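Local coordinates for RTX toxin (Vibrio vulnificus CMCP6, PDB 6A7H), which probably acts as a site-specific endopeptidase that cleaves and so inactivates the small GTPases Ras and Rap1, at residues Phe320-Met325 / Asp373-Glu378; Leu177-Leu182 / Leu191-Gln196; Ile417-Leu422 / Thr454-Leu459; Leu345-Ile350 / Ile387-Ala392. All blocks are in the same frame, centred on the assembly; numbering follows the deposited sequence.

Contact 1 (Phe320-Met325 / Asp373-Glu378); sequences FVNEQM and DVTLFE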
loop_
_atom_site.group_PDB
_atom_site.type_symbol
_atom_site.label_atom_id
_atom_site.label_comp_id
_atom_site.label_asym_id
_atom_site.label_seq_id
_atom_site.Cartn_x
_atom_site.Cartn_y
_atom_site.Cartn_z
ATOM N N PHE A 320 -17.112 2.484 24.299
ATOM C CA PHE A 320 -16.768 1.523 25.350
ATOM C C PHE A 320 -15.298 1.602 25.768
ATOM O O PHE A 320 -14.986 1.641 26.958
ATOM C CB PHE A 320 -17.079 0.083 24.914
ATOM C CG PHE A 320 -16.618 -0.952 25.907
ATOM C CD1 PHE A 320 -17.440 -1.333 26.958
ATOM C CD2 PHE A 320 -15.357 -1.531 25.801
ATOM C CE1 PHE A 320 -17.018 -2.283 27.884
ATOM C CE2 PHE A 320 -14.922 -2.465 26.720
ATOM C CZ PHE A 320 -15.755 -2.850 27.766
ATOM N N VAL A 321 -14.404 1.599 24.788
ATOM C CA VAL A 321 -12.970 1.646 25.066
ATOM C C VAL A 321 -12.613 2.876 25.896
ATOM O O VAL A 321 -11.728 2.818 26.757
ATOM C CB VAL A 321 -12.152 1.635 23.755
ATOM C CG1 VAL A 321 -10.737 2.076 24.001
ATOM C CG2 VAL A 321 -12.156 0.240 23.166
ATOM N N ASN A 322 -13.332 3.972 25.645
ATOM C CA ASN A 322 -13.119 5.236 26.347
ATOM C C ASN A 322 -13.706 5.230 27.756
ATOM O O ASN A 322 -12.998 5.484 28.728
ATOM C CB ASN A 322 -13.715 6.397 25.543
ATOM C CG ASN A 322 -13.105 7.742 25.905
ATOM O OD1 ASN A 322 -12.096 7.817 26.612
ATOM N ND2 ASN A 322 -13.721 8.817 25.423
ATOM N N GLU A 323 -15.000 4.933 27.858
ATOM C CA GLU A 323 -15.716 4.959 29.135
ATOM C C GLU A 323 -15.275 3.858 30.105
ATOM O O GLU A 323 -15.289 4.045 31.321
ATOM C CB GLU A 323 -17.225 4.832 28.899
ATOM C CG GLU A 323 -17.860 5.913 28.035
ATOM C CD GLU A 323 -19.387 5.797 27.968
ATOM O OE1 GLU A 323 -20.022 6.750 27.460
ATOM O OE2 GLU A 323 -19.955 4.762 28.413
ATOM N N GLN A 324 -14.913 2.701 29.562
ATOM C CA GLN A 324 -14.528 1.554 30.385
ATOM C C GLN A 324 -13.033 1.282 30.349
ATOM O O GLN A 324 -12.607 0.150 30.576
ATOM C CB GLN A 324 -15.269 0.296 29.933
ATOM C CG GLN A 324 -16.767 0.371 30.112
ATOM C CD GLN A 324 -17.164 0.683 31.535
ATOM O OE1 GLN A 324 -16.499 0.264 32.486
ATOM N NE2 GLN A 324 -18.253 1.433 31.692
ATOM N N MET A 325 -12.241 2.313 30.069
ATOM C CA MET A 325 -10.800 2.134 29.929
ATOM C C MET A 325 -10.168 1.564 31.199
ATOM O O MET A 325 -9.244 0.757 31.115
ATOM C CB MET A 325 -10.124 3.451 29.542
ATOM C CG MET A 325 -8.714 3.249 28.998
ATOM S SD MET A 325 -7.914 4.745 28.398
ATOM C CE MET A 325 -8.935 5.135 26.981
ATOM N N ASP A 373 -12.850 11.085 19.458
ATOM C CA ASP A 373 -12.838 11.927 20.651
ATOM C C ASP A 373 -11.427 12.152 21.180
ATOM O O ASP A 373 -10.679 11.209 21.441
ATOM C CB ASP A 373 -13.699 11.330 21.763
ATOM C CG ASP A 373 -15.175 11.465 21.489
ATOM O OD1 ASP A 373 -15.543 12.306 20.645
ATOM O OD2 ASP A 373 -15.970 10.739 22.123
ATOM N N VAL A 374 -11.075 13.415 21.363
ATOM C CA VAL A 374 -9.762 13.741 21.884
ATOM C C VAL A 374 -9.607 13.146 23.294
ATOM O O VAL A 374 -8.500 12.777 23.680
ATOM C CB VAL A 374 -9.539 15.274 21.886
ATOM C CG1 VAL A 374 -10.335 15.905 22.986
ATOM C CG2 VAL A 374 -8.083 15.617 22.041
ATOM N N THR A 375 -10.712 12.990 24.040
ATOM C CA THR A 375 -10.618 12.466 25.408
ATOM C C THR A 375 -10.125 11.017 25.453
ATOM O O THR A 375 -9.527 10.606 26.444
ATOM C CB THR A 375 -11.965 12.535 26.186
ATOM O OG1 THR A 375 -12.973 11.785 25.505
ATOM C CG2 THR A 375 -12.414 13.976 26.363
ATOM N N LEU A 376 -10.376 10.252 24.394
ATOM C CA LEU A 376 -9.841 8.892 24.293
ATOM C C LEU A 376 -8.326 8.925 24.450
ATOM O O LEU A 376 -7.738 8.136 25.201
ATOM C CB LEU A 376 -10.227 8.251 22.954
ATOM C CG LEU A 376 -9.651 6.872 22.622
ATOM C CD1 LEU A 376 -10.121 5.834 23.630
ATOM C CD2 LEU A 376 -10.059 6.467 21.224
ATOM N N PHE A 377 -7.701 9.866 23.751
ATOM C CA PHE A 377 -6.251 10.012 23.776
ATOM C C PHE A 377 -5.752 10.495 25.151
ATOM O O PHE A 377 -4.765 9.960 25.678
ATOM C CB PHE A 377 -5.815 10.947 22.627
ATOM C CG PHE A 377 -5.904 10.285 21.281
ATOM C CD1 PHE A 377 -7.144 10.020 20.703
ATOM C CD2 PHE A 377 -4.759 9.850 20.627
ATOM C CE1 PHE A 377 -7.241 9.352 19.474
ATOM C CE2 PHE A 377 -4.849 9.184 19.394
ATOM C CZ PHE A 377 -6.090 8.936 18.824
ATOM N N GLU A 378 -6.455 11.465 25.743
ATOM C CA GLU A 378 -6.131 11.954 27.094
ATOM C C GLU A 378 -6.292 10.870 28.154
ATOM O O GLU A 378 -5.460 10.732 29.052
ATOM C CB GLU A 378 -7.016 13.142 27.478
ATOM C CG GLU A 378 -7.076 14.239 26.443
ATOM C CD GLU A 378 -7.772 15.493 26.951
ATOM O OE1 GLU A 378 -8.777 15.381 27.692
ATOM O OE2 GLU A 378 -7.299 16.595 26.606
#

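Contact 2 (Leu177-Leu182 / Leu191-Gln196); sequences LSKATL and LGYSYQ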
loop_
_atom_site.group_PDB
_atom_site.type_symbol
_atom_site.label_atom_id
_atom_site.label_comp_id
_atom_site.label_asym_id
_atom_site.label_seq_id
_atom_site.Cartn_x
_atom_site.Cartn_y
_atom_site.Cartn_z
ATOM N N LEU A 177 0.233 20.196 6.424
ATOM C CA LEU A 177 0.858 20.049 5.105
ATOM C C LEU A 177 2.265 20.640 5.015
ATOM O O LEU A 177 2.652 21.165 3.971
ATOM C CB LEU A 177 -0.036 20.679 4.028
ATOM C CG LEU A 177 -1.477 20.169 4.005
ATOM C CD1 LEU A 177 -2.273 20.833 2.907
ATOM C CD2 LEU A 177 -1.534 18.635 3.879
ATOM N N SER A 178 3.038 20.561 6.097
ATOM C CA SER A 178 4.377 21.144 6.070
ATOM C C SER A 178 5.290 20.458 5.035
ATOM O O SER A 178 6.183 21.088 4.488
ATOM C CB SER A 178 5.023 21.085 7.457
ATOM O OG SER A 178 4.951 19.777 7.990
ATOM N N LYS A 179 5.053 19.182 4.754
ATOM C CA LYS A 179 5.845 18.454 3.765
ATOM C C LYS A 179 5.345 18.723 2.336
ATOM O O LYS A 179 4.923 17.806 1.614
ATOM C CB LYS A 179 5.823 16.952 4.057
ATOM C CG LYS A 179 6.338 16.572 5.436
ATOM C CD LYS A 179 6.321 15.052 5.635
ATOM C CE LYS A 179 6.545 14.696 7.107
ATOM N NZ LYS A 179 6.557 13.230 7.393
ATOM N N ALA A 180 5.392 19.994 1.945
ATOM C CA ALA A 180 5.032 20.408 0.597
ATOM C C ALA A 180 5.776 21.690 0.256
ATOM O O ALA A 180 5.882 22.593 1.073
ATOM C CB ALA A 180 3.536 20.608 0.461
ATOM N N THR A 181 6.268 21.763 -0.971
ATOM C CA THR A 181 7.140 22.848 -1.393
ATOM C C THR A 181 6.748 23.338 -2.793
ATOM O O THR A 181 6.512 22.543 -3.710
ATOM C CB THR A 181 8.606 22.384 -1.356
ATOM O OG1 THR A 181 9.057 22.385 0.003
ATOM C CG2 THR A 181 9.488 23.287 -2.171
ATOM N N LEU A 182 6.643 24.649 -2.944
ATOM C CA LEU A 182 6.235 25.229 -4.212
ATOM C C LEU A 182 7.429 25.715 -5.006
ATOM O O LEU A 182 8.404 26.217 -4.445
ATOM C CB LEU A 182 5.268 26.387 -3.991
ATOM C CG LEU A 182 3.934 26.014 -3.375
ATOM C CD1 LEU A 182 3.145 27.278 -3.088
ATOM C CD2 LEU A 182 3.178 25.086 -4.310
ATOM N N LEU A 191 5.187 17.401 -3.362
ATOM C CA LEU A 191 4.211 17.047 -2.332
ATOM C C LEU A 191 4.553 15.757 -1.577
ATOM O O LEU A 191 4.759 14.710 -2.193
ATOM C CB LEU A 191 2.835 16.919 -2.977
ATOM C CG LEU A 191 1.618 16.694 -2.098
ATOM C CD1 LEU A 191 1.512 17.793 -1.044
ATOM C CD2 LEU A 191 0.403 16.681 -2.987
ATOM N N GLY A 192 4.603 15.840 -0.248
ATOM C CA GLY A 192 5.064 14.737 0.579
ATOM C C GLY A 192 3.983 13.857 1.187
ATOM O O GLY A 192 4.273 12.996 2.016
ATOM N N TYR A 193 2.738 14.060 0.767
ATOM C CA TYR A 193 1.617 13.234 1.221
ATOM C C TYR A 193 1.015 12.476 0.044
ATOM O O TYR A 193 0.981 12.988 -1.077
ATOM C CB TYR A 193 0.539 14.090 1.898
ATOM C CG TYR A 193 1.106 15.017 2.953
ATOM C CD1 TYR A 193 1.302 14.571 4.256
ATOM C CD2 TYR A 193 1.474 16.324 2.639
ATOM C CE1 TYR A 193 1.829 15.397 5.220
ATOM C CE2 TYR A 193 2.019 17.157 3.591
ATOM C CZ TYR A 193 2.194 16.684 4.887
ATOM O OH TYR A 193 2.729 17.493 5.855
ATOM N N SER A 194 0.560 11.253 0.304
ATOM C CA SER A 194 -0.216 10.494 -0.669
ATOM C C SER A 194 -1.640 11.006 -0.761
ATOM O O SER A 194 -2.126 11.697 0.138
ATOM C CB SER A 194 -0.251 9.019 -0.295
ATOM O OG SER A 194 -0.995 8.846 0.901
ATOM N N TYR A 195 -2.317 10.630 -1.840
ATOM C CA TYR A 195 -3.724 10.944 -2.012
ATOM C C TYR A 195 -4.532 10.533 -0.765
ATOM O O TYR A 195 -5.312 11.327 -0.240
ATOM C CB TYR A 195 -4.254 10.258 -3.274
ATOM C CG TYR A 195 -5.699 10.552 -3.603
ATOM C CD1 TYR A 195 -6.724 9.825 -2.999
ATOM C CD2 TYR A 195 -6.045 11.527 -4.545
ATOM C CE1 TYR A 195 -8.063 10.070 -3.300
ATOM C CE2 TYR A 195 -7.402 11.777 -4.861
ATOM C CZ TYR A 195 -8.400 11.045 -4.220
ATOM O OH TYR A 195 -9.742 11.255 -4.488
ATOM N N GLN A 196 -4.320 9.314 -0.275
ATOM C CA GLN A 196 -5.043 8.816 0.892
ATOM C C GLN A 196 -4.737 9.585 2.196
ATOM O O GLN A 196 -5.635 9.812 2.997
ATOM C CB GLN A 196 -4.753 7.326 1.093
ATOM C CG GLN A 196 -5.227 6.426 -0.097
ATOM C CD GLN A 196 -6.762 6.371 -0.253
ATOM O OE1 GLN A 196 -7.512 6.365 0.732
ATOM N NE2 GLN A 196 -7.224 6.325 -1.497
#

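Contact 3 (Ile417-Leu422 / Thr454-Leu459); sequences IAVEVL and THRLDL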
loop_
_atom_site.group_PDB
_atom_site.type_symbol
_atom_site.label_atom_id
_atom_site.label_comp_id
_atom_site.label_asym_id
_atom_site.label_seq_id
_atom_site.Cartn_x
_atom_site.Cartn_y
_atom_site.Cartn_z
ATOM N N ILE A 417 -0.114 -5.512 9.534
ATOM C CA ILE A 417 -0.016 -4.520 10.591
ATOM C C ILE A 417 -0.433 -5.162 11.909
ATOM O O ILE A 417 0.248 -5.027 12.929
ATOM C CB ILE A 417 -0.917 -3.282 10.328
ATOM C CG1 ILE A 417 -0.629 -2.658 8.966
ATOM C CG2 ILE A 417 -0.759 -2.245 11.437
ATOM C CD1 ILE A 417 0.771 -2.254 8.787
ATOM N N ALA A 418 -1.565 -5.858 11.873
ATOM C CA ALA A 418 -2.142 -6.458 13.073
ATOM C C ALA A 418 -1.173 -7.451 13.694
ATOM O O ALA A 418 -1.006 -7.488 14.910
ATOM C CB ALA A 418 -3.459 -7.143 12.752
ATOM N N VAL A 419 -0.537 -8.258 12.855
ATOM C CA VAL A 419 0.395 -9.237 13.368
ATOM C C VAL A 419 1.589 -8.505 13.967
ATOM O O VAL A 419 2.048 -8.843 15.049
ATOM C CB VAL A 419 0.832 -10.233 12.284
ATOM C CG1 VAL A 419 2.068 -10.993 12.722
ATOM C CG2 VAL A 419 -0.294 -11.195 12.014
ATOM N N GLU A 420 2.053 -7.455 13.309
ATOM C CA GLU A 420 3.260 -6.816 13.805
ATOM C C GLU A 420 3.015 -6.025 15.096
ATOM O O GLU A 420 3.882 -6.009 15.964
ATOM C CB GLU A 420 3.878 -5.918 12.743
ATOM C CG GLU A 420 5.050 -5.115 13.284
ATOM C CD GLU A 420 5.735 -4.271 12.230
ATOM O OE1 GLU A 420 5.242 -4.221 11.080
ATOM O OE2 GLU A 420 6.777 -3.661 12.557
ATOM N N VAL A 421 1.825 -5.434 15.251
ATOM C CA VAL A 421 1.544 -4.533 16.371
ATOM C C VAL A 421 0.812 -5.226 17.551
ATOM O O VAL A 421 1.019 -4.894 18.717
ATOM C CB VAL A 421 0.692 -3.312 15.890
ATOM C CG1 VAL A 421 0.363 -2.416 17.052
ATOM C CG2 VAL A 421 1.417 -2.500 14.792
ATOM N N LEU A 422 -0.040 -6.195 17.241
ATOM C CA LEU A 422 -0.942 -6.766 18.239
ATOM C C LEU A 422 -0.579 -8.172 18.701
ATOM O O LEU A 422 -0.874 -8.551 19.836
ATOM C CB LEU A 422 -2.369 -6.792 17.692
ATOM C CG LEU A 422 -2.958 -5.416 17.392
ATOM C CD1 LEU A 422 -4.395 -5.555 16.941
ATOM C CD2 LEU A 422 -2.831 -4.524 18.624
ATOM N N THR A 454 -9.678 -11.916 12.489
ATOM C CA THR A 454 -10.019 -12.905 13.514
ATOM C C THR A 454 -9.160 -14.138 13.360
ATOM O O THR A 454 -8.560 -14.601 14.331
ATOM C CB THR A 454 -11.501 -13.307 13.439
ATOM O OG1 THR A 454 -11.809 -13.674 12.093
ATOM C CG2 THR A 454 -12.387 -12.127 13.835
ATOM N N HIS A 455 -9.105 -14.664 12.133
ATOM C CA HIS A 455 -8.278 -15.831 11.829
ATOM C C HIS A 455 -6.806 -15.569 12.120
ATOM O O HIS A 455 -6.115 -16.412 12.691
ATOM C CB HIS A 455 -8.423 -16.255 10.359
ATOM C CG HIS A 455 -9.797 -16.709 9.988
ATOM N ND1 HIS A 455 -10.506 -16.157 8.943
ATOM C CD2 HIS A 455 -10.594 -17.664 10.521
ATOM C CE1 HIS A 455 -11.685 -16.744 8.854
ATOM N NE2 HIS A 455 -11.762 -17.668 9.796
ATOM N N ARG A 456 -6.311 -14.408 11.715
ATOM C CA ARG A 456 -4.880 -14.175 11.857
ATOM C C ARG A 456 -4.444 -14.028 13.327
ATOM O O ARG A 456 -3.328 -14.431 13.670
ATOM C CB ARG A 456 -4.448 -12.963 11.022
ATOM C CG ARG A 456 -3.546 -13.403 9.875
ATOM C CD ARG A 456 -2.190 -13.712 10.475
ATOM N NE ARG A 456 -1.196 -14.226 9.546
ATOM C CZ ARG A 456 -0.575 -13.510 8.622
ATOM N NH1 ARG A 456 -0.894 -12.237 8.421
ATOM N NH2 ARG A 456 0.330 -14.096 7.849
ATOM N N LEU A 457 -5.331 -13.525 14.194
ATOM C CA LEU A 457 -4.995 -13.308 15.610
ATOM C C LEU A 457 -5.607 -14.338 16.568
ATOM O O LEU A 457 -5.494 -14.192 17.790
ATOM C CB LEU A 457 -5.431 -11.914 16.040
ATOM C CG LEU A 457 -4.839 -10.721 15.284
ATOM C CD1 LEU A 457 -5.443 -9.439 15.767
ATOM C CD2 LEU A 457 -3.316 -10.684 15.421
ATOM N N ASP A 458 -6.253 -15.367 16.014
ATOM C CA ASP A 458 -6.872 -16.436 16.808
ATOM C C ASP A 458 -7.908 -15.889 17.815
ATOM O O ASP A 458 -7.950 -16.298 18.979
ATOM C CB ASP A 458 -5.785 -17.259 17.526
ATOM C CG ASP A 458 -6.323 -18.569 18.122
ATOM O OD1 ASP A 458 -7.368 -19.072 17.656
ATOM O OD2 ASP A 458 -5.691 -19.104 19.055
ATOM N N LEU A 459 -8.747 -14.965 17.357
ATOM C CA LEU A 459 -9.752 -14.357 18.225
ATOM C C LEU A 459 -11.144 -14.337 17.594
ATOM O O LEU A 459 -11.275 -14.328 16.370
ATOM C CB LEU A 459 -9.335 -12.933 18.593
ATOM C CG LEU A 459 -8.065 -12.771 19.431
ATOM C CD1 LEU A 459 -7.787 -11.280 19.670
ATOM C CD2 LEU A 459 -8.187 -13.520 20.743
#

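Contact 4 (Leu345-Ile350 / Ile387-Ala392); sequences LAQPLI and IVALDA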
loop_
_atom_site.group_PDB
_atom_site.type_symbol
_atom_site.label_atom_id
_atom_site.label_comp_id
_atom_site.label_asym_id
_atom_site.label_seq_id
_atom_site.Cartn_x
_atom_site.Cartn_y
_atom_site.Cartn_z
ATOM N N LEU A 345 1.077 7.245 8.552
ATOM C CA LEU A 345 0.863 8.664 8.773
ATOM C C LEU A 345 0.659 9.007 10.246
ATOM O O LEU A 345 1.148 10.029 10.708
ATOM C CB LEU A 345 -0.346 9.166 7.965
ATOM C CG LEU A 345 -0.653 10.675 8.096
ATOM C CD1 LEU A 345 0.389 11.508 7.342
ATOM C CD2 LEU A 345 -2.087 11.057 7.673
ATOM N N ALA A 346 -0.059 8.170 10.989
ATOM C CA ALA A 346 -0.530 8.590 12.316
ATOM C C ALA A 346 0.327 8.172 13.511
ATOM O O ALA A 346 0.363 8.889 14.516
ATOM C CB ALA A 346 -1.928 8.101 12.529
ATOM N N GLN A 347 0.980 7.020 13.449
ATOM C CA GLN A 347 1.656 6.532 14.651
ATOM C C GLN A 347 2.735 7.485 15.192
ATOM O O GLN A 347 2.811 7.666 16.403
ATOM C CB GLN A 347 2.280 5.147 14.440
ATOM C CG GLN A 347 2.526 4.448 15.781
ATOM C CD GLN A 347 1.224 4.222 16.539
ATOM O OE1 GLN A 347 0.242 3.745 15.965
ATOM N NE2 GLN A 347 1.202 4.577 17.831
ATOM N N PRO A 348 3.561 8.100 14.318
ATOM C CA PRO A 348 4.511 9.063 14.907
ATOM C C PRO A 348 3.811 10.206 15.647
ATOM O O PRO A 348 4.257 10.597 16.734
ATOM C CB PRO A 348 5.281 9.587 13.690
ATOM C CG PRO A 348 5.236 8.434 12.722
ATOM C CD PRO A 348 3.856 7.845 12.893
ATOM N N LEU A 349 2.719 10.716 15.077
ATOM C CA LEU A 349 1.951 11.787 15.706
ATOM C C LEU A 349 1.321 11.343 17.029
ATOM O O LEU A 349 1.336 12.089 18.003
ATOM C CB LEU A 349 0.864 12.292 14.752
ATOM C CG LEU A 349 1.357 12.821 13.401
ATOM C CD1 LEU A 349 0.176 13.149 12.514
ATOM C CD2 LEU A 349 2.260 14.028 13.577
ATOM N N ILE A 350 0.763 10.135 17.061
ATOM C CA ILE A 350 0.165 9.612 18.286
ATOM C C ILE A 350 1.211 9.479 19.400
ATOM O O ILE A 350 1.002 9.921 20.531
ATOM C CB ILE A 350 -0.484 8.244 18.053
ATOM C CG1 ILE A 350 -1.701 8.379 17.144
ATOM C CG2 ILE A 350 -0.887 7.607 19.378
ATOM C CD1 ILE A 350 -2.129 7.029 16.560
ATOM N N ILE A 387 -2.177 4.006 22.256
ATOM C CA ILE A 387 -3.085 3.853 21.130
ATOM C C ILE A 387 -2.299 3.597 19.849
ATOM O O ILE A 387 -1.351 4.318 19.560
ATOM C CB ILE A 387 -3.959 5.100 20.927
ATOM C CG1 ILE A 387 -4.845 5.319 22.149
ATOM C CG2 ILE A 387 -4.783 4.987 19.616
ATOM C CD1 ILE A 387 -5.628 6.598 22.093
ATOM N N VAL A 388 -2.695 2.583 19.079
ATOM C CA VAL A 388 -2.010 2.290 17.829
ATOM C C VAL A 388 -2.951 2.322 16.618
ATOM O O VAL A 388 -4.096 1.853 16.662
ATOM C CB VAL A 388 -1.273 0.930 17.889
ATOM C CG1 VAL A 388 -0.123 1.004 18.881
ATOM C CG2 VAL A 388 -2.221 -0.209 18.250
ATOM N N ALA A 389 -2.456 2.927 15.541
ATOM C CA ALA A 389 -3.205 3.033 14.295
ATOM C C ALA A 389 -3.079 1.726 13.518
ATOM O O ALA A 389 -1.982 1.168 13.402
ATOM C CB ALA A 389 -2.701 4.194 13.493
ATOM N N LEU A 390 -4.188 1.207 13.006
ATOM C CA LEU A 390 -4.151 -0.151 12.480
ATOM C C LEU A 390 -4.354 -0.271 10.974
ATOM O O LEU A 390 -4.196 -1.357 10.413
ATOM C CB LEU A 390 -5.195 -1.004 13.200
ATOM C CG LEU A 390 -4.887 -1.308 14.670
ATOM C CD1 LEU A 390 -6.002 -2.105 15.325
ATOM C CD2 LEU A 390 -3.563 -2.055 14.761
ATOM N N ASP A 391 -4.715 0.819 10.309
ATOM C CA ASP A 391 -5.035 0.729 8.882
ATOM C C ASP A 391 -3.792 0.873 7.997
ATOM O O ASP A 391 -2.803 1.508 8.381
ATOM C CB ASP A 391 -6.080 1.794 8.489
ATOM C CG ASP A 391 -6.843 1.425 7.210
ATOM O OD1 ASP A 391 -6.608 0.315 6.663
ATOM O OD2 ASP A 391 -7.682 2.239 6.761
ATOM N N ALA A 392 -3.860 0.292 6.805
ATOM C CA ALA A 392 -2.800 0.443 5.819
ATOM C C ALA A 392 -2.978 1.731 5.005
ATOM O O ALA A 392 -3.706 2.638 5.424
ATOM C CB ALA A 392 -2.766 -0.746 4.923
HETATM O O HOH W 1 0.418 1.568 14.151
#

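Contact 1 (Phe320-Met325 / Asp373-Glu378)
Thr375 OG1 lies at the edge of the flat Asn322 amide, in its plane, while the backbone of Leu376 (CA and N) lies over one face. At the edge, ND2 of Asn322 donates to OG1 of Thr375 at 3.1 Å. The bond is nearly straight (162° at the hydrogen), and OG1 lies only 5° out of the amide plane. On the face, CA of Leu376 comes 3.4 Å from OD1 of Asn322. This oxygen takes a hydrogen bond from Asn379, one turn further along the second helix. Both ends of the amide are thus engaged, which should fix its flip. CG of Asn322 is anti to the backbone N (chi1 -158°), and this swings the amide across to the other helix.

Apolar atoms pack beside it. CD1 of Leu376 lies 3.8 Å from CG1 of Val321. The same methyl is 3.6 Å from CE of Met325, whose chain bends at its last torsion and crosses Leu376 at about a right angle. Val321 and Met325 also rest on Ile336, and Leu376 on Leu338, both of strand 333-338. Two helices lying side by side on one face of a parallel sheet are characteristic of an alpha/beta fold.

Contact 2 (Leu177-Leu182 / Leu191-Gln196)
Tyr193 reaches back from the strand end to Leu177 and Lys179, at the open end of a beta hairpin built from strands 180-183 and 188-191. Its ring organises the contact. CD2 of Leu177 lies over one ring face in a CH-pi contact, 4.2 Å from the centroid and 26° off the normal. The two side chains meet at a slant. The Lys179 side chain crosses that of Tyr193 at about a right angle, on the other side of the ring plane from Leu177, with CB 3.6 Å from Tyr193 OH. Beyond that point the extended lysine chain leads away. At the ring edge, in plane, stands CD1 of Leu191, from the tyrosine's own segment.

The phenol oxygen is a partner for the turn. It accepts from the backbone N of Lys179 at 3.1 Å, almost straight at 168°. The N of Ser178 is close too, but its angle is too poor for a bond. CG of Tyr193 sits beside its own backbone N (chi1 -50°), which directs the ring at the turn.

Lys179 is the centre of an inverse gamma turn that leads into strand 180-183. Gln172 bonds to the backbone oxygens of Leu177 and Ala180 on either side of it. Ala180 and Leu191 then form an antiparallel non-hydrogen-bonded pair. Their side chains share one sheet face, with Ala180 CB 3.8 Å from Leu191 CD1. Just beyond the pair, Gly192 N donates to Lys179 O at 2.7 Å.

Contact 3 (Ile417-Leu422 / Thr454-Leu459)
This contact joins two helices on the same face of the parallel sheet of the alpha/beta fold: the end of helix 405-422 and the short helix 453-457. The helices stand somewhat apart, with the CA atoms of Val419 and Leu457 7.1 Å from each other, and side chains bridge the interval. No hydrogen bond crosses it.

Leu457 is the main apolar link. Its CG is anti to the carbonyl carbon (chi1 -59°), and the two methyls point at the larger helix. CD1 lies 4.2 Å from CD1 of Leu422 and 4.3 Å from CB of Ala418. CD2 comes 4.0 Å from the backbone O of Ala418. These are ordinary van der Waals contacts. Beneath them, Ala418 and Leu422 pack on strand 430-436, through Tyr435, Phe431 and Ala433. Leu422 also touches Leu390 of the edge strand.

The helix holding Leu457 ends in a Schellman motif. Asp458 takes positive phi (57°), and Leu459 N bonds back to Thr454 O at 3.1 Å. This turns the chain out of the helix. Leu459 then packs against Phe431 and Leu306 of the sheet.

Arg456 flanks the leucine. Its chain bends at the second torsion (-75°), which brings CD and the guanidinium alike near one methyl of Val419. The two side chains cross at about a right angle. Val419 CG2 touches Arg456 CD at 3.5 Å and lies 3.8 Å from its NH1.

Contact 4 (Leu345-Ile350 / Ile387-Ala392)
Ala346 and Ile350 set the shape of this contact with Ala389, a helix laid antiparallel along an edge strand. The axes differ by 175° in direction and approach to 7.6 Å. Ala389 CB sits in the hollow between Ala346 CB, 4.1 Å away, and Ile350 CD1. Ile350 is the larger bump, one turn on. It sits over the strand between Ile387 and Ala389, with CG2 3.3 Å from the carbonyl O of Ile387.

Gln347 fills the flank. Its chain bends at the second torsion (62°), and the carboxamide comes alongside the strand. OE1 accepts from Ala389 N at 2.9 Å, and NE2 donates to Ile387 O at 3.1 Å, nearly straight at 176°. The amide thereby pairs with the outer edge of the strand much as one residue of a parallel neighbouring strand would with its own C=O and N-H. A water donates to OE1, and NE2 also serves Asp351.

Val388 points to the other sheet face, toward helix 405-422, though its CB still touches Gln347 OE1. On its inner edge, strand 386-391 bonds to strand 333-338 through Val388 and Leu390. Helix 374-383 covers Ile350 and Ile387, and Met366 of helix 361-369 touches Ala346.

In the fold
Strand 386-391, an outermost strand of the four-stranded parallel sheet, ties contacts 1, 3 and 4 together. Contacts 1 and 4 share one face, their centres 16 Å apart. They meet where CD2 of Phe377 lies 3.7 Å from CD1 of Ile387. Contact 3 is on the opposite face, its centre also 16 Å from that of contact 4. There CG1 of Val421 is 3.6 Å from CG2 of Val388. Contacts 1 and 3 do not touch, their nearest atoms being about 11 Å apart. Contact 2 belongs to a separate three-stranded antiparallel sheet. Its nearest atoms approach contact 4 to about 4 Å without touching, although the centres are 18 Å apart.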